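Local coordinates for hypothetical protein Atu0636 (PDB 2OZV) that probably transfers a methyl group, presumably from S-adenosylmethionine, to a hydroxyl of a still unidentified substrate, at residues L193-P196 and D201-R204; M225-T228 and F233-F236; L148-I153 and G183-G188. All coordinates share one frame; numbering follows the deposited sequence.

Contact 1. Residues L193-P196 and D201-R204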
ATOM      1  N   LEU B 193      -5.196   5.264   1.568  1.00 42.88           N
ATOM      2  CA  LEU B 193      -6.191   4.220   1.818  1.00 42.56           C
ATOM      3  C   LEU B 193      -7.449   4.812   2.433  1.00 43.22           C
ATOM      4  O   LEU B 193      -7.383   5.782   3.216  1.00 42.91           O
ATOM      5  CB  LEU B 193      -5.617   3.161   2.766  1.00 43.04           C
ATOM      6  CG  LEU B 193      -4.614   2.145   2.138  1.00 44.95           C
ATOM      7  CD1 LEU B 193      -5.256   1.309   0.985  1.00 43.25           C
ATOM      8  CD2 LEU B 193      -3.303   2.704   1.690  1.00 49.15           C
ATOM      9  N   ILE B 194      -8.579   4.177   2.119  0.50 42.69           N
ATOM     10  CA  ILE B 194      -9.914   4.601   2.551  0.50 42.66           C
ATOM     11  C   ILE B 194     -10.505   3.508   3.436  0.50 42.68           C
ATOM     12  O   ILE B 194     -10.760   2.403   2.959  0.50 42.29           O
ATOM     13  CB  ILE B 194     -10.833   4.818   1.313  0.50 42.90           C
ATOM     14  CG1 ILE B 194     -10.151   5.697   0.260  0.50 43.23           C
ATOM     15  CG2 ILE B 194     -12.174   5.400   1.715  0.50 42.87           C
ATOM     16  CD1 ILE B 194      -9.799   7.080   0.754  0.50 43.34           C
ATOM     17  N   HIS B 195     -10.704   3.799   4.724  1.00 42.16           N
ATOM     18  CA  HIS B 195     -11.201   2.797   5.673  1.00 41.27           C
ATOM     19  C   HIS B 195     -12.622   3.203   6.087  1.00 42.12           C
ATOM     20  O   HIS B 195     -12.876   4.381   6.260  1.00 41.67           O
ATOM     21  CB  HIS B 195     -10.297   2.708   6.912  1.00 41.53           C
ATOM     22  CG  HIS B 195      -8.876   2.285   6.607  1.00 41.69           C
ATOM     23  ND1 HIS B 195      -8.392   1.039   6.913  1.00 43.73           N
ATOM     24  CD2 HIS B 195      -7.864   2.932   5.970  1.00 43.51           C
ATOM     25  CE1 HIS B 195      -7.124   0.946   6.526  1.00 43.06           C
ATOM     26  NE2 HIS B 195      -6.778   2.084   5.959  1.00 42.59           N
ATOM     27  N   PRO B 196     -13.556   2.238   6.201  1.00 42.99           N
ATOM     28  CA  PRO B 196     -14.946   2.687   6.489  1.00 43.75           C
ATOM     29  C   PRO B 196     -15.146   3.269   7.900  1.00 43.94           C
ATOM     30  O   PRO B 196     -15.949   4.208   8.091  1.00 44.99           O
ATOM     31  CB  PRO B 196     -15.794   1.424   6.300  1.00 44.27           C
ATOM     32  CG  PRO B 196     -14.862   0.274   6.296  1.00 45.69           C
ATOM     33  CD  PRO B 196     -13.442   0.776   6.048  1.00 43.28           C
ATOM     34  N   ASP B 201     -10.496  -2.794   7.950  1.00 42.98           N
ATOM     35  CA  ASP B 201      -9.614  -2.838   6.757  1.00 42.94           C
ATOM     36  C   ASP B 201     -10.011  -1.810   5.701  1.00 43.13           C
ATOM     37  O   ASP B 201     -11.197  -1.405   5.601  1.00 43.88           O
ATOM     38  CB  ASP B 201      -9.696  -4.233   6.091  1.00 43.31           C
ATOM     39  CG  ASP B 201      -9.291  -5.383   7.023  1.00 44.80           C
ATOM     40  OD1 ASP B 201      -8.645  -5.194   8.079  1.00 45.26           O
ATOM     41  OD2 ASP B 201      -9.664  -6.533   6.681  1.00 48.63           O
ATOM     42  N   ALA B 202      -9.044  -1.417   4.878  1.00 41.77           N
ATOM     43  CA  ALA B 202      -9.309  -0.484   3.760  1.00 41.26           C
ATOM     44  C   ALA B 202     -10.285  -1.096   2.735  1.00 41.86           C
ATOM     45  O   ALA B 202     -10.222  -2.316   2.464  1.00 41.41           O
ATOM     46  CB  ALA B 202      -7.999  -0.077   3.075  1.00 41.98           C
ATOM     47  N   VAL B 203     -11.180  -0.266   2.209  1.00 41.65           N
ATOM     48  CA  VAL B 203     -12.132  -0.680   1.167  1.00 42.33           C
ATOM     49  C   VAL B 203     -11.841  -0.038  -0.188  1.00 43.59           C
ATOM     50  O   VAL B 203     -12.228  -0.584  -1.227  1.00 43.07           O
ATOM     51  CB  VAL B 203     -13.624  -0.425   1.615  1.00 42.64           C
ATOM     52  CG1 VAL B 203     -13.962  -1.339   2.773  1.00 43.51           C
ATOM     53  CG2 VAL B 203     -13.827   1.016   1.983  1.00 42.82           C
ATOM     54  N   ARG B 204     -11.190   1.133  -0.191  1.00 43.12           N
ATOM     55  CA  ARG B 204     -10.805   1.811  -1.419  1.00 44.10           C
ATOM     56  C   ARG B 204      -9.418   2.417  -1.248  1.00 43.98           C
ATOM     57  O   ARG B 204      -8.867   2.459  -0.129  1.00 43.36           O
ATOM     58  CB  ARG B 204     -11.810   2.914  -1.824  1.00 44.71           C
ATOM     59  CG  ARG B 204     -13.193   2.391  -2.243  1.00 46.59           C
ATOM     60  CD  ARG B 204     -13.169   1.744  -3.621  1.00 48.34           C
ATOM     61  NE  ARG B 204     -14.520   1.351  -4.035  1.00 48.04           N
ATOM     62  CZ  ARG B 204     -15.146   0.231  -3.666  1.00 48.14           C
ATOM     63  NH1 ARG B 204     -14.585  -0.660  -2.849  1.00 50.38           N
ATOM     64  NH2 ARG B 204     -16.392  -0.011  -4.128  1.00 50.92           N
TER

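Contact 2. Residues M225-T228 and F233-F236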
HETATM    1  N   MSE B 225     -13.916   7.017   6.717  0.60 49.94           N
HETATM    2  CA  MSE B 225     -15.227   7.491   6.243  0.60 53.54           C
HETATM    3  C   MSE B 225     -16.163   7.931   7.379  0.60 51.56           C
HETATM    4  O   MSE B 225     -16.791   8.992   7.303  0.60 51.15           O
HETATM    5  CB  MSE B 225     -15.924   6.387   5.447  0.60 52.48           C
HETATM    6  CG  MSE B 225     -15.372   6.121   4.068  0.60 56.55           C
HETATM    7 SE   MSE B 225     -15.879   4.317   3.433  0.60 65.20          SE
HETATM    8  CE  MSE B 225     -17.770   4.223   3.865  0.60 61.13           C
ATOM      9  N   HIS B 226     -16.250   7.100   8.413  1.00 50.79           N
ATOM     10  CA  HIS B 226     -17.225   7.255   9.507  1.00 51.60           C
ATOM     11  C   HIS B 226     -16.597   7.123  10.894  1.00 52.12           C
ATOM     12  O   HIS B 226     -15.592   6.436  11.058  1.00 51.79           O
ATOM     13  CB  HIS B 226     -18.322   6.177   9.400  1.00 51.71           C
ATOM     14  CG  HIS B 226     -19.029   6.152   8.084  1.00 53.73           C
ATOM     15  ND1 HIS B 226     -20.024   7.051   7.753  1.00 54.86           N
ATOM     16  CD2 HIS B 226     -18.893   5.334   7.015  1.00 54.51           C
ATOM     17  CE1 HIS B 226     -20.461   6.792   6.533  1.00 55.63           C
ATOM     18  NE2 HIS B 226     -19.786   5.760   6.059  1.00 57.13           N
ATOM     19  N   GLU B 227     -17.204   7.750  11.906  1.00 52.56           N
ATOM     20  CA  GLU B 227     -16.850   7.440  13.292  1.00 54.09           C
ATOM     21  C   GLU B 227     -17.554   6.135  13.642  1.00 54.41           C
ATOM     22  O   GLU B 227     -18.570   5.783  13.015  1.00 54.53           O
ATOM     23  CB  GLU B 227     -17.283   8.532  14.293  1.00 54.43           C
ATOM     24  CG  GLU B 227     -16.867   9.967  13.962  1.00 57.93           C
ATOM     25  CD  GLU B 227     -15.363  10.226  14.077  1.00 62.73           C
ATOM     26  OE1 GLU B 227     -14.633   9.383  14.659  1.00 63.98           O
ATOM     27  OE2 GLU B 227     -14.917  11.293  13.572  1.00 65.58           O
ATOM     28  N   THR B 228     -17.011   5.424  14.629  1.00 54.83           N
ATOM     29  CA  THR B 228     -17.633   4.219  15.151  1.00 55.85           C
ATOM     30  C   THR B 228     -19.053   4.558  15.612  1.00 56.64           C
ATOM     31  O   THR B 228     -19.249   5.480  16.414  1.00 57.11           O
ATOM     32  CB  THR B 228     -16.823   3.650  16.341  1.00 55.69           C
ATOM     33  OG1 THR B 228     -15.456   3.456  15.944  1.00 55.33           O
ATOM     34  CG2 THR B 228     -17.400   2.319  16.820  1.00 55.32           C
ATOM     35  N   PHE B 233     -20.761  10.993   7.803  1.00 51.37           N
ATOM     36  CA  PHE B 233     -19.347  11.035   7.445  1.00 51.42           C
ATOM     37  C   PHE B 233     -18.557  11.843   8.465  1.00 50.63           C
ATOM     38  O   PHE B 233     -19.121  12.722   9.139  1.00 49.45           O
ATOM     39  CB  PHE B 233     -19.156  11.616   6.046  1.00 52.29           C
ATOM     40  CG  PHE B 233     -19.706  10.753   4.961  1.00 54.95           C
ATOM     41  CD1 PHE B 233     -19.073   9.563   4.611  1.00 58.42           C
ATOM     42  CD2 PHE B 233     -20.859  11.134   4.279  1.00 59.62           C
ATOM     43  CE1 PHE B 233     -19.567   8.755   3.587  1.00 59.58           C
ATOM     44  CE2 PHE B 233     -21.373  10.337   3.257  1.00 61.41           C
ATOM     45  CZ  PHE B 233     -20.725   9.143   2.909  1.00 59.48           C
ATOM     46  N   THR B 234     -17.279  11.498   8.617  1.00 49.46           N
ATOM     47  CA  THR B 234     -16.299  12.312   9.332  1.00 50.19           C
ATOM     48  C   THR B 234     -16.192  13.689   8.658  1.00 51.01           C
ATOM     49  O   THR B 234     -16.476  13.813   7.467  1.00 50.58           O
ATOM     50  CB  THR B 234     -14.912  11.613   9.427  1.00 50.42           C
ATOM     51  OG1 THR B 234     -14.424  11.307   8.113  1.00 50.51           O
ATOM     52  CG2 THR B 234     -15.026  10.325  10.202  1.00 50.25           C
ATOM     53  N   PRO B 235     -15.839  14.738   9.427  1.00 52.09           N
ATOM     54  CA  PRO B 235     -15.937  16.115   8.891  1.00 52.42           C
ATOM     55  C   PRO B 235     -15.146  16.387   7.590  1.00 52.36           C
ATOM     56  O   PRO B 235     -15.702  16.989   6.669  1.00 52.23           O
ATOM     57  CB  PRO B 235     -15.463  16.978  10.065  1.00 52.86           C
ATOM     58  CG  PRO B 235     -15.765  16.124  11.293  1.00 53.09           C
ATOM     59  CD  PRO B 235     -15.386  14.737  10.832  1.00 52.36           C
ATOM     60  N   PHE B 236     -13.894  15.931   7.486  1.00 52.44           N
ATOM     61  CA  PHE B 236     -13.134  16.164   6.253  1.00 52.91           C
ATOM     62  C   PHE B 236     -13.791  15.459   5.071  1.00 52.89           C
ATOM     63  O   PHE B 236     -13.968  16.055   4.013  1.00 53.09           O
ATOM     64  CB  PHE B 236     -11.654  15.758   6.365  1.00 53.14           C
ATOM     65  CG  PHE B 236     -10.837  16.095   5.130  1.00 54.16           C
ATOM     66  CD1 PHE B 236     -10.723  17.418   4.686  1.00 56.54           C
ATOM     67  CD2 PHE B 236     -10.180  15.096   4.413  1.00 54.48           C
ATOM     68  CE1 PHE B 236      -9.968  17.732   3.548  1.00 56.71           C
ATOM     69  CE2 PHE B 236      -9.424  15.408   3.279  1.00 53.62           C
ATOM     70  CZ  PHE B 236      -9.313  16.717   2.851  1.00 56.47           C
TER

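Contact 3. Residues L148-I153 and G183-G188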
ATOM      1  N   LEU B 148      -5.556  -3.913 -17.757  1.00 55.53           N
ATOM      2  CA  LEU B 148      -6.363  -2.666 -17.794  1.00 55.24           C
ATOM      3  C   LEU B 148      -5.625  -1.448 -17.269  1.00 52.38           C
ATOM      4  O   LEU B 148      -5.600  -0.389 -17.931  1.00 50.39           O
ATOM      5  CB  LEU B 148      -7.731  -2.813 -17.102  1.00 56.43           C
ATOM      6  CG  LEU B 148      -8.858  -1.914 -17.649  1.00 58.75           C
ATOM      7  CD1 LEU B 148      -9.127  -2.233 -19.125  1.00 61.09           C
ATOM      8  CD2 LEU B 148     -10.178  -2.119 -16.902  1.00 58.61           C
ATOM      9  N   PHE B 149      -5.038  -1.566 -16.079  1.00 50.88           N
ATOM     10  CA  PHE B 149      -4.294  -0.432 -15.544  1.00 49.67           C
ATOM     11  C   PHE B 149      -3.138  -0.040 -16.465  1.00 48.56           C
ATOM     12  O   PHE B 149      -2.930   1.147 -16.733  1.00 48.48           O
ATOM     13  CB  PHE B 149      -3.800  -0.714 -14.125  1.00 50.93           C
ATOM     14  CG  PHE B 149      -4.881  -0.552 -13.081  1.00 53.32           C
ATOM     15  CD1 PHE B 149      -5.293   0.708 -12.684  1.00 55.37           C
ATOM     16  CD2 PHE B 149      -5.471  -1.671 -12.501  1.00 56.98           C
ATOM     17  CE1 PHE B 149      -6.300   0.868 -11.702  1.00 56.36           C
ATOM     18  CE2 PHE B 149      -6.470  -1.515 -11.526  1.00 56.46           C
ATOM     19  CZ  PHE B 149      -6.871  -0.255 -11.141  1.00 53.79           C
ATOM     20  N   GLU B 150      -2.401  -1.033 -16.956  1.00 47.11           N
ATOM     21  CA  GLU B 150      -1.358  -0.776 -17.935  1.00 46.91           C
ATOM     22  C   GLU B 150      -1.863   0.023 -19.142  1.00 47.05           C
ATOM     23  O   GLU B 150      -1.279   1.057 -19.479  1.00 47.27           O
ATOM     24  CB  GLU B 150      -0.721  -2.097 -18.391  1.00 46.35           C
ATOM     25  CG  GLU B 150       0.233  -1.950 -19.591  1.00 49.59           C
ATOM     26  CD  GLU B 150       1.464  -1.077 -19.302  1.00 51.24           C
ATOM     27  OE1 GLU B 150       1.809  -0.831 -18.128  1.00 52.83           O
ATOM     28  OE2 GLU B 150       2.103  -0.626 -20.272  1.00 54.05           O
ATOM     29  N   ASP B 151      -2.940  -0.441 -19.780  1.00 46.30           N
ATOM     30  CA  ASP B 151      -3.500   0.267 -20.953  1.00 46.79           C
ATOM     31  C   ASP B 151      -3.960   1.684 -20.620  1.00 46.26           C
ATOM     32  O   ASP B 151      -3.582   2.644 -21.301  1.00 45.24           O
ATOM     33  CB  ASP B 151      -4.679  -0.495 -21.547  1.00 47.48           C
ATOM     34  CG  ASP B 151      -4.259  -1.741 -22.316  1.00 50.35           C
ATOM     35  OD1 ASP B 151      -3.068  -1.871 -22.700  1.00 54.61           O
ATOM     36  OD2 ASP B 151      -5.137  -2.598 -22.548  1.00 52.72           O
ATOM     37  N   TRP B 152      -4.770   1.816 -19.570  1.00 45.53           N
ATOM     38  CA  TRP B 152      -5.338   3.113 -19.223  1.00 46.34           C
ATOM     39  C   TRP B 152      -4.281   4.120 -18.767  1.00 46.25           C
ATOM     40  O   TRP B 152      -4.344   5.282 -19.155  1.00 46.29           O
ATOM     41  CB  TRP B 152      -6.398   2.957 -18.142  1.00 46.71           C
ATOM     42  CG  TRP B 152      -7.678   2.369 -18.591  1.00 47.98           C
ATOM     43  CD1 TRP B 152      -7.867   1.361 -19.484  1.00 49.67           C
ATOM     44  CD2 TRP B 152      -8.970   2.743 -18.119  1.00 47.84           C
ATOM     45  NE1 TRP B 152      -9.220   1.086 -19.612  1.00 49.92           N
ATOM     46  CE2 TRP B 152      -9.911   1.928 -18.776  1.00 48.91           C
ATOM     47  CE3 TRP B 152      -9.419   3.713 -17.218  1.00 47.97           C
ATOM     48  CZ2 TRP B 152     -11.285   2.038 -18.547  1.00 48.40           C
ATOM     49  CZ3 TRP B 152     -10.780   3.817 -16.979  1.00 48.69           C
ATOM     50  CH2 TRP B 152     -11.695   2.979 -17.638  1.00 48.20           C
ATOM     51  N   ILE B 153      -3.311   3.670 -17.963  1.00 46.28           N
ATOM     52  CA  ILE B 153      -2.237   4.564 -17.517  1.00 46.37           C
ATOM     53  C   ILE B 153      -1.250   4.895 -18.658  1.00 45.52           C
ATOM     54  O   ILE B 153      -0.754   6.022 -18.728  1.00 46.73           O
ATOM     55  CB  ILE B 153      -1.557   4.038 -16.216  1.00 46.59           C
ATOM     56  CG1 ILE B 153      -2.584   4.161 -15.069  1.00 45.76           C
ATOM     57  CG2 ILE B 153      -0.324   4.879 -15.848  1.00 45.74           C
ATOM     58  CD1 ILE B 153      -2.260   3.378 -13.776  1.00 47.37           C
ATOM     59  N   GLY B 183       5.088   2.850 -13.721  0.50 48.51           N
ATOM     60  CA  GLY B 183       6.520   2.745 -14.072  0.50 49.60           C
ATOM     61  C   GLY B 183       7.020   3.546 -15.274  0.50 50.12           C
ATOM     62  O   GLY B 183       6.484   3.435 -16.376  0.50 50.92           O
ATOM     63  N   SER B 184       8.049   4.364 -15.047  0.50 50.11           N
ATOM     64  CA  SER B 184       8.670   5.210 -16.081  0.50 50.37           C
ATOM     65  C   SER B 184       7.712   6.183 -16.779  0.50 50.10           C
ATOM     66  O   SER B 184       8.051   6.775 -17.812  0.50 50.42           O
ATOM     67  CB  SER B 184       9.426   4.369 -17.117  0.50 50.87           C
ATOM     68  OG  SER B 184       8.617   4.127 -18.250  0.50 52.13           O
ATOM     69  N   ARG B 185       6.519   6.354 -16.232  1.00 49.22           N
ATOM     70  CA  ARG B 185       5.588   7.349 -16.806  1.00 48.92           C
ATOM     71  C   ARG B 185       5.204   8.415 -15.790  1.00 48.87           C
ATOM     72  O   ARG B 185       5.234   9.616 -16.086  1.00 48.20           O
ATOM     73  CB  ARG B 185       4.285   6.681 -17.270  1.00 49.11           C
ATOM     74  CG  ARG B 185       4.449   5.722 -18.417  1.00 49.12           C
ATOM     75  CD  ARG B 185       3.258   4.761 -18.457  1.00 50.61           C
ATOM     76  NE  ARG B 185       3.418   3.807 -19.548  1.00 49.36           N
ATOM     77  CZ  ARG B 185       2.929   2.567 -19.558  1.00 50.15           C
ATOM     78  NH1 ARG B 185       3.148   1.797 -20.625  1.00 49.46           N
ATOM     79  NH2 ARG B 185       2.225   2.099 -18.513  1.00 50.11           N
ATOM     80  N   PHE B 186       4.827   7.937 -14.598  1.00 48.22           N
ATOM     81  CA  PHE B 186       4.366   8.753 -13.499  1.00 47.55           C
ATOM     82  C   PHE B 186       5.157   8.407 -12.258  1.00 48.10           C
ATOM     83  O   PHE B 186       5.474   7.225 -12.027  1.00 48.65           O
ATOM     84  CB  PHE B 186       2.906   8.458 -13.191  1.00 47.70           C
ATOM     85  CG  PHE B 186       1.967   8.943 -14.240  1.00 47.92           C
ATOM     86  CD1 PHE B 186       1.617  10.287 -14.294  1.00 48.16           C
ATOM     87  CD2 PHE B 186       1.434   8.049 -15.187  1.00 49.07           C
ATOM     88  CE1 PHE B 186       0.719  10.754 -15.283  1.00 48.42           C
ATOM     89  CE2 PHE B 186       0.542   8.496 -16.168  1.00 48.18           C
ATOM     90  CZ  PHE B 186       0.180   9.841 -16.223  1.00 47.62           C
ATOM     91  N   GLY B 187       5.474   9.433 -11.472  1.00 46.98           N
ATOM     92  CA  GLY B 187       6.166   9.232 -10.187  1.00 46.95           C
ATOM     93  C   GLY B 187       5.577  10.133  -9.124  1.00 45.85           C
ATOM     94  O   GLY B 187       4.488  10.688  -9.302  1.00 46.69           O
ATOM     95  N   GLY B 188       6.269  10.254  -7.991  1.00 45.41           N
ATOM     96  CA  GLY B 188       5.682  10.940  -6.846  1.00 44.64           C
ATOM     97  C   GLY B 188       4.311  10.405  -6.440  1.00 44.61           C
ATOM     98  O   GLY B 188       3.443  11.176  -6.016  1.00 45.31           O
TER

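Contact 1. Residues L193-P196 and D201-R204
The carbonyl oxygen of Ile-194 is gripped by two successive backbone amides, those of Val-203 and Arg-204. Val-203 N gives the stronger bond, 2.8 Å to Ile-194 O, and approaches nearly along the C=O axis; Arg-204 N reaches the same Ile-194 O at 3.4 Å and is weak. In the reverse direction Ile-194 N donates to Arg-204 O over 2.8 Å, so that Ile-194 and Arg-204 form an antiparallel hydrogen-bonded pair. Two residues facing one make this a classic beta bulge, set where the chain enters strand 204-211 beside the end of strand 186-195. A CA-H...O contact from Ala-202 adds a further, softer approach to Ile-194 O.

Beyond the bulge the side chains take over. Ala-202 lays its methyl over one face of the imidazole, with Ala-202 CB 3.9 Å from the centroid of the His-195 ring and 17° off the ring normal, a CH-pi contact. Ala-202 CB also meets Leu-193 CD1 at 3.7 Å. With CG of His-195 beside its backbone N (chi1 -62°), the ring comes to lie against the chain at Ala-202, while its ND1 is hydrogen-bonded to the carbonyl of Glu-200, just before Asp-201. At the loop end, Pro-196 CD touches Val-203 CG1 at 3.9 Å. Arg-204 bends at chi2 and sends NH1 back to Val-203 O, 2.9 Å away and close to the guanidinium plane, while its NE pairs with Asp-24.

Asp-201 OD1 is hydrogen-bonded to Asn-250 of the second subunit, whose Phe-219 and Arg-220 also meet the Leu-193, His-195 and Ala-202 cluster. Backbone bonds thus fix the bulged base of the hairpin between strands 186-195 and 204-211, and the same residues build the dimer contact.

Contact 2. Residues M225-T228 and F233-F236
Phe-233 and His-226 lie side by side and point the same way, and following the phenylalanine outward from its backbone explains the contact. Phe-233 CB passes 3.7 Å from Met-225 O. Next, CG stands beside the backbone N (chi1 -67°), which sets the edge of the ring at that same carbonyl oxygen. CD1 then serves two neighbours, since Phe-233 CD1 lies 3.6 Å from Met-225 O and equally far from His-226 CE1. Farther out, Phe-233 CE1 meets His-226 CE1 at 3.7 Å. The two planes are inclined by only 20°, with centroids 4.9 Å apart, but the rings are slid so far past each other that they barely overlap. The imidazole is also held by its ND1, which is hydrogen-bonded to the carbonyl of Ala-232, immediately before Phe-233.

The selenomethionine carbonyl is the polar centre. Thr-234 N donates to Met-225 O at 2.9 Å in a nearly straight bond, and Phe-233 CA adds a CA-H...O contact. The threonine turns its side chain toward the loop: its methyl fits between chain and carboxylate, with Thr-234 CG2 3.6 Å from His-226 C and 3.5 Å from Glu-227 OE2. Glu-227, bent at chi2, crosses the threonine at about a right angle.

Met-23 packs against Phe-233, bringing the start of the modelled chain to this surface. The arrangement is a strand-loop-helix connection, leading from edge strand 218-224 to helix 235-241. The bond from Thr-234 N to Met-225 O closes its loop, and Thr-234 itself occupies the N-cap position of the helix, with OG1 turned back to a hydrogen bond with the carbonyl of Ile-224 at the end of the strand.

Contact 3. Residues L148-I153 and G183-G188
Glu-150 and Arg-185 reach one another through contrasting torsions: the glutamate sets CG opposite its backbone N (chi1 171°) and then bends at chi2, whereas the arginine runs extended from CG to NE. The two side chains cross at about a right angle and meet end-on. Arg-185 NH1 binds Glu-150 OE2 at 2.7 Å, the oxygen lying in the guanidinium plane and being met on its syn side, though 31° out of the carboxylate plane. Arg-185 NH2 takes the other oxygen, Glu-150 OE1, at 3.0 Å, approaching from above the carboxylate. Each nitrogen thus has its own oxygen in a two-bond salt bridge, but the planes are turned 40° apart, so the pairing is twisted rather than flat. Arg-185 NH2 also bonds to the carbonyl of Ala-181 near the end of helix 175-182; this second partner would restrict rotation of the guanidinium.

Deeper in, the contact becomes apolar. Ile-153 CG2 is the branch that touches: it lies 3.7 Å from Phe-186 CD2 and equally far from Phe-186 CE2, the two side chains crossing obliquely. At the edge of the same ring, in its plane, is the carbonyl oxygen of Ile-153, 3.8 Å from Phe-186 CE2. Ala-181 packs on both Glu-150 and Ile-153, while Leu-168 and Leu-166 of strand 164-170 lie against Ile-153 and Phe-186 respectively.

Helix 148-159 is thus held to the loop before strand 186-195 by the salt bridge and to its first residue, Phe-186, by the buried apolar pair. The strand order 3-2-1-4-5-7-6, with antiparallel 204-211 inserted between 164-170 and 186-195, is that of the class I (Rossmann-like) methyltransferase fold, and this contact packs a helix against its sixth strand.

Contacts 1 and 3 both use strand 186-195, contact 3 near its start and contact 1 at its end, with centres about 22 Å apart and nearest atoms about 10 Å apart. Contacts 1 and 2 adjoin directly, their centres about 12 Å apart: His-195 O lies 2.9 Å from Met-225 N and Pro-196 O 2.9 Å from His-226 N, both probable hydrogen bonds. The two are thus joined through the pairing of strand 186-195 with edge strand 218-224 and the residues that follow it. Contact 3 stands apart from contact 2, centres about 31 Å away. The glycine-rich loop after strand 38-42, where relatives bind S-adenosylmethionine, is probably the cofactor site and lies in none of the three.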